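Local coordinates for protein peptidase family U32 (Geobacillus thermoleovorans, PDB 4HE6) that is of unknown function but is assigned to the putative U32 peptidases, of which it forms the small, all-beta C-terminal domain, at residues Ala9-Gly14 and Thr23-Asn28; Phe46-Glu51 and Val71-Lys76. All blocks are in the same frame, centred on the assembly; numbering follows the deposited sequence. Where two conformers were deposited one is given.

Interaction 1: residues Ala9-Gly14 and Thr23-Asn28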
loop_
_atom_site.group_PDB
_atom_site.type_symbol
_atom_site.label_atom_id
_atom_site.label_comp_id
_atom_site.label_asym_id
_atom_site.label_seq_id
_atom_site.Cartn_x
_atom_site.Cartn_y
_atom_site.Cartn_z
ATOM N N ALA A 9 2.759 4.808 5.312
ATOM C CA ALA A 9 1.509 4.166 5.607
ATOM C C ALA A 9 1.467 2.692 5.331
ATOM O O ALA A 9 0.587 2.005 5.844
ATOM C CB ALA A 9 0.411 4.855 4.802
ATOM N N GLY A 10 2.401 2.179 4.518
ATOM C CA GLY A 10 2.402 0.763 4.255
ATOM C C GLY A 10 3.757 0.328 3.730
ATOM O O GLY A 10 4.499 1.109 3.126
ATOM N N LEU A 11 4.026 -0.935 3.914
ATOM C CA LEU A 11 5.226 -1.591 3.395
ATOM C C LEU A 11 4.778 -2.684 2.435
ATOM O O LEU A 11 3.948 -3.524 2.806
ATOM C CB LEU A 11 6.021 -2.192 4.549
ATOM C CG LEU A 11 7.336 -2.892 4.231
ATOM C CD1 LEU A 11 8.319 -1.876 3.700
ATOM C CD2 LEU A 11 7.922 -3.556 5.471
ATOM N N VAL A 12 5.265 -2.667 1.210
ATOM C CA VAL A 12 4.846 -3.704 0.248
ATOM C C VAL A 12 5.481 -5.036 0.632
ATOM O O VAL A 12 6.687 -5.094 0.789
ATOM C CB VAL A 12 5.260 -3.293 -1.181
ATOM C CG1 VAL A 12 4.858 -4.370 -2.174
ATOM C CG2 VAL A 12 4.638 -1.966 -1.554
ATOM N N LEU A 13 4.667 -6.069 0.795
ATOM C CA LEU A 13 5.148 -7.407 1.061
ATOM C C LEU A 13 5.236 -8.238 -0.223
ATOM O O LEU A 13 5.969 -9.207 -0.275
ATOM C CB LEU A 13 4.347 -8.130 2.100
ATOM C CG LEU A 13 4.228 -7.473 3.464
ATOM C CD1 LEU A 13 3.408 -8.378 4.361
ATOM C CD2 LEU A 13 5.593 -7.180 4.043
ATOM N N GLY A 14 4.371 -7.919 -1.202
ATOM C CA GLY A 14 4.318 -8.730 -2.411
ATOM C C GLY A 14 3.501 -8.013 -3.446
ATOM O O GLY A 14 2.743 -7.081 -3.186
ATOM N N THR A 23 0.158 -6.752 -1.998
ATOM C CA THR A 23 -0.008 -7.131 -0.623
ATOM C C THR A 23 0.786 -6.161 0.224
ATOM O O THR A 23 2.025 -5.994 0.002
ATOM C CB THR A 23 0.480 -8.573 -0.387
ATOM O OG1 THR A 23 -0.260 -9.438 -1.240
ATOM C CG2 THR A 23 0.291 -8.984 1.066
ATOM N N VAL A 24 0.138 -5.453 1.136
ATOM C CA VAL A 24 0.741 -4.357 1.878
ATOM C C VAL A 24 0.510 -4.539 3.378
ATOM O O VAL A 24 -0.593 -4.809 3.814
ATOM C CB VAL A 24 0.133 -3.021 1.371
ATOM C CG1 VAL A 24 0.611 -1.872 2.255
ATOM C CG2 VAL A 24 0.450 -2.832 -0.091
ATOM N N GLN A 25 1.590 -4.355 4.133
ATOM C CA GLN A 25 1.510 -4.349 5.590
ATOM C C GLN A 25 1.252 -2.916 6.021
ATOM O O GLN A 25 2.057 -2.020 5.796
ATOM C CB GLN A 25 2.791 -4.900 6.166
ATOM C CG GLN A 25 2.834 -4.977 7.700
ATOM C CD GLN A 25 4.182 -5.471 8.181
ATOM O OE1 GLN A 25 5.185 -4.793 7.889
ATOM N NE2 GLN A 25 4.307 -6.606 8.873
ATOM N N GLN A 26 0.101 -2.693 6.627
ATOM C CA GLN A 26 -0.280 -1.351 7.068
ATOM C C GLN A 26 0.646 -0.869 8.166
ATOM O O GLN A 26 1.036 -1.636 9.045
ATOM C CB GLN A 26 -1.720 -1.381 7.556
ATOM C CG GLN A 26 -2.361 -0.017 7.853
ATOM C CD GLN A 26 -2.245 0.418 9.281
ATOM O OE1 GLN A 26 -1.275 0.153 9.974
ATOM N NE2 GLN A 26 -3.271 1.144 9.752
ATOM N N ARG A 27 0.975 0.407 8.100
ATOM C CA ARG A 27 1.626 1.064 9.220
ATOM C C ARG A 27 0.820 2.223 9.786
ATOM O O ARG A 27 0.948 2.484 10.972
ATOM C CB ARG A 27 3.072 1.450 8.815
ATOM C CG ARG A 27 4.079 1.278 9.937
ATOM C CD ARG A 27 4.171 -0.127 10.497
ATOM N NE ARG A 27 5.360 -0.415 11.256
ATOM C CZ ARG A 27 6.495 -0.988 10.891
ATOM N NH1 ARG A 27 6.694 -1.443 9.648
ATOM N NH2 ARG A 27 7.455 -1.161 11.763
ATOM N N ASN A 28 0.062 2.902 8.949
ATOM C CA ASN A 28 -0.835 3.980 9.428
ATOM C C ASN A 28 -2.109 3.953 8.583
ATOM O O ASN A 28 -2.106 3.434 7.470
ATOM C CB ASN A 28 -0.156 5.340 9.382
ATOM C CG ASN A 28 0.933 5.486 10.399
ATOM O OD1 ASN A 28 0.664 5.667 11.602
ATOM N ND2 ASN A 28 2.169 5.355 9.988
#

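Interaction 2: residues Phe46-Glu51 and Val71-Lys76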
loop_
_atom_site.group_PDB
_atom_site.type_symbol
_atom_site.label_atom_id
_atom_site.label_comp_id
_atom_site.label_asym_id
_atom_site.label_seq_id
_atom_site.Cartn_x
_atom_site.Cartn_y
_atom_site.Cartn_z
ATOM N N PHE A 46 5.292 6.819 -7.875
ATOM C CA PHE A 46 4.047 7.132 -8.558
ATOM C C PHE A 46 2.915 7.217 -7.548
ATOM O O PHE A 46 2.969 6.654 -6.443
ATOM C CB PHE A 46 3.720 6.103 -9.655
ATOM C CG PHE A 46 3.347 4.743 -9.139
ATOM C CD1 PHE A 46 2.030 4.357 -8.911
ATOM C CD2 PHE A 46 4.350 3.803 -8.887
ATOM C CE1 PHE A 46 1.720 3.086 -8.417
ATOM C CE2 PHE A 46 4.039 2.529 -8.429
ATOM C CZ PHE A 46 2.748 2.164 -8.223
ATOM N N THR A 47 1.895 7.960 -7.935
ATOM C CA THR A 47 0.722 8.142 -7.103
ATOM C C THR A 47 -0.478 7.420 -7.682
ATOM O O THR A 47 -0.543 7.197 -8.900
ATOM C CB THR A 47 0.365 9.634 -6.908
ATOM O OG1 THR A 47 0.157 10.222 -8.197
ATOM C CG2 THR A 47 1.468 10.356 -6.177
ATOM N N GLN A 48 -1.413 7.088 -6.829
ATOM C CA GLN A 48 -2.683 6.510 -7.268
ATOM C C GLN A 48 -3.717 6.714 -6.176
ATOM O O GLN A 48 -3.411 6.970 -5.005
ATOM C CB GLN A 48 -2.572 5.022 -7.575
ATOM C CG GLN A 48 -2.375 4.162 -6.345
ATOM C CD GLN A 48 -2.494 2.704 -6.683
ATOM O OE1 GLN A 48 -1.597 2.143 -7.293
ATOM N NE2 GLN A 48 -3.600 2.097 -6.254
ATOM N N VAL A 49 -4.979 6.502 -6.585
ATOM C CA VAL A 49 -6.082 6.367 -5.632
ATOM C C VAL A 49 -6.178 4.924 -5.224
ATOM O O VAL A 49 -5.973 3.987 -6.007
ATOM C CB VAL A 49 -7.425 6.875 -6.241
ATOM C CG1 VAL A 49 -7.894 6.047 -7.433
ATOM C CG2 VAL A 49 -8.474 6.944 -5.152
ATOM N N ILE A 50 -6.504 4.684 -3.969
ATOM C CA ILE A 50 -6.856 3.364 -3.461
ATOM C C ILE A 50 -8.308 3.102 -3.760
ATOM O O ILE A 50 -9.186 3.845 -3.310
ATOM C CB ILE A 50 -6.626 3.258 -1.945
ATOM C CG1 ILE A 50 -5.191 3.677 -1.511
ATOM C CG2 ILE A 50 -7.100 1.886 -1.457
ATOM C CD1 ILE A 50 -4.230 2.599 -1.565
ATOM N N GLU A 51 -8.622 2.103 -4.576
ATOM C CA GLU A 51 -9.983 1.893 -5.026
ATOM C C GLU A 51 -10.858 1.160 -4.037
ATOM O O GLU A 51 -12.055 1.398 -3.944
ATOM C CB GLU A 51 -10.038 1.071 -6.310
ATOM C CG GLU A 51 -9.841 1.954 -7.521
ATOM C CD GLU A 51 -10.200 1.280 -8.826
ATOM O OE1 GLU A 51 -9.246 0.673 -9.349
ATOM O OE2 GLU A 51 -11.354 1.383 -9.317
ATOM N N VAL A 71 -3.061 -6.176 4.096
ATOM C CA VAL A 71 -4.207 -5.889 3.248
ATOM C C VAL A 71 -3.753 -6.030 1.762
ATOM O O VAL A 71 -2.551 -6.072 1.462
ATOM C CB VAL A 71 -4.831 -4.525 3.521
ATOM C CG1 VAL A 71 -5.247 -4.447 4.982
ATOM C CG2 VAL A 71 -3.900 -3.395 3.144
ATOM N N LYS A 72 -4.731 -6.088 0.888
ATOM C CA LYS A 72 -4.521 -6.223 -0.547
ATOM C C LYS A 72 -5.364 -5.212 -1.300
ATOM O O LYS A 72 -6.477 -4.879 -0.889
ATOM C CB LYS A 72 -4.874 -7.634 -0.971
ATOM C CG LYS A 72 -3.987 -8.694 -0.336
ATOM C CD LYS A 72 -4.321 -10.099 -0.768
ATOM C CE LYS A 72 -3.243 -11.097 -0.346
ATOM N NZ LYS A 72 -3.135 -12.167 -1.388
ATOM N N PHE A 73 -4.843 -4.755 -2.428
ATOM C CA PHE A 73 -5.548 -3.866 -3.308
ATOM C C PHE A 73 -4.816 -3.787 -4.644
ATOM O O PHE A 73 -3.613 -4.101 -4.733
ATOM C CB PHE A 73 -5.753 -2.465 -2.717
ATOM C CG PHE A 73 -4.553 -1.792 -2.157
ATOM C CD1 PHE A 73 -4.119 -2.002 -0.860
ATOM C CD2 PHE A 73 -3.829 -0.900 -2.975
ATOM C CE1 PHE A 73 -3.018 -1.359 -0.365
ATOM C CE2 PHE A 73 -2.732 -0.264 -2.458
ATOM C CZ PHE A 73 -2.331 -0.474 -1.145
ATOM N N LYS A 74 -5.521 -3.373 -5.661
ATOM C CA LYS A 74 -4.956 -3.157 -6.975
ATOM C C LYS A 74 -4.042 -1.944 -6.992
ATOM O O LYS A 74 -4.391 -0.902 -6.429
ATOM C CB LYS A 74 -6.064 -2.990 -8.018
ATOM C CG LYS A 74 -5.614 -3.032 -9.426
ATOM C CD LYS A 74 -5.845 -4.413 -10.069
ATOM C CE LYS A 74 -6.502 -4.224 -11.422
ATOM N NZ LYS A 74 -7.642 -3.235 -11.338
ATOM N N VAL A 75 -2.909 -2.072 -7.693
ATOM C CA VAL A 75 -2.033 -0.930 -7.903
ATOM C C VAL A 75 -1.824 -0.702 -9.374
ATOM O O VAL A 75 -1.922 -1.600 -10.229
ATOM C CB VAL A 75 -0.698 -1.085 -7.128
ATOM C CG1 VAL A 75 -0.985 -1.111 -5.590
ATOM C CG2 VAL A 75 0.086 -2.304 -7.572
ATOM N N LYS A 76 -1.452 0.541 -9.701
ATOM C CA LYS A 76 -1.415 1.001 -11.069
ATOM C C LYS A 76 -0.136 0.762 -11.842
ATOM O O LYS A 76 -0.128 0.870 -13.076
ATOM C CB LYS A 76 -1.754 2.529 -11.059
ATOM C CG LYS A 76 -3.220 2.755 -10.802
ATOM C CD LYS A 76 -4.177 2.119 -11.761
ATOM C CE LYS A 76 -3.971 2.422 -13.228
ATOM N NZ LYS A 76 -4.862 1.696 -14.190
HETATM O O HOH W 1 -6.867 0.116 -5.722
#

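Interaction 1: residues Ala9-Gly14 and Thr23-Asn28
L13 and G14 both stand opposite T23, a classic beta bulge whose two amides converge on one oxygen: L13 N donates to T23 O at 2.8 Å and G14 N to the same atom at 3.3 Å, both from one face of its carbonyl plane. The bulge interrupts an antiparallel beta hairpin, strands 10-16 and 21-26, in the middle of the domain's antiparallel sheet. From V12 to G10 the register is regular. L11 and Q25 form a hydrogen-bonded pair, with L11 N to Q25 O and Q25 N to L11 O both nearly straight, while G10-Q26 and V12-V24 are non-hydrogen-bonded pairs. G10 and V24 fit closely: CG1 of V24 lies 3.8 Å from G10 CA, where a beta carbon would collide with it.

On the face carrying L11 and Q25, the two side chains run side by side. Both have CG anti to the backbone N (chi1 -178° and -179°), and CD2 of L11 ends 3.9 Å from OE1 of Q25. L13 crosses the root of Q25, with CG and CD1 each 4.0 Å from its CB, and also rests on I70 of strand 70-74. Shortening L13 to an alanine would probably strip CB of Q25 of its isobutyl cover and open a gap beside I70.

Where strand 21-26 ends and strand 10-16 begins, A9 O is gripped twice from one face of its carbonyl plane, by N28 N at 3.3 Å and by R27 N at 2.8 Å, the latter 55° out of that plane.

Interaction 2: residues Phe46-Glu51 and Val71-Lys76
Q48 leaves its backbone with CG between the backbone N and the carbonyl carbon (chi1 70°), then runs extended, and this carries its amide across to the backbone of K74-K76. F73 has the same kind of first torsion (chi1 50°), which brings its ring up to I50. At the end of Q48 both amide atoms are used. OE1 accepts from K76 N at 2.9 Å, the donor tilted from the carbonyl plane. NE2 donates to K74 O at 3.1 Å, in the carbonyl plane on a lone pair, with K74 O only 3° out of the amide plane of Q48. A second, more bent bond from NE2 reaches V49 O at 3.0 Å. Three bonds therefore fix the rotation of this buried amide, and OE1 also lies 3.2 Å from V75 CA.

The contact joins edge strand 46-49 and the residue after it to the end of strand 70-74 and the loop that follows. These strands are far apart in the order of one antiparallel sheet; their approach is consistent with a strongly curved sheet, and side chains rather than paired backbones span the gap. I50 CD1 sits over one face of the F73 ring, 3.4 Å from CE2, whereas Q48 NE2 approaches that ring at its edge. Q48 OE1 also lies at the edge of the F46 ring, in its plane; that ring packs against F38 of strand 35-39. A water bridges the backbones, accepting from E51 N and donating to K74 O at 2.8 Å.

Both interactions lie on one antiparallel sheet and meet where strands 21-26 and 70-74 run side by side: V24 N probably bonds to V71 O, and CG2 of V24 packs on CE1 of F73. Interaction 1 joins neighbouring strands, so main-chain hydrogen bonds dominate, with V12 and V24 buried on one face, partly exposed L11, T23 and Q25 on the other, and L13 at the bulge. Interaction 2 joins strands distant in the sheet order, so one side-chain amide and a hydrophobic ring contact replace strand pairing; buried F46, Q48, I50, F73 and V75 line it, with exposed lysines at its margin. The centres of interactions 1 and 2 are about 11 Å apart.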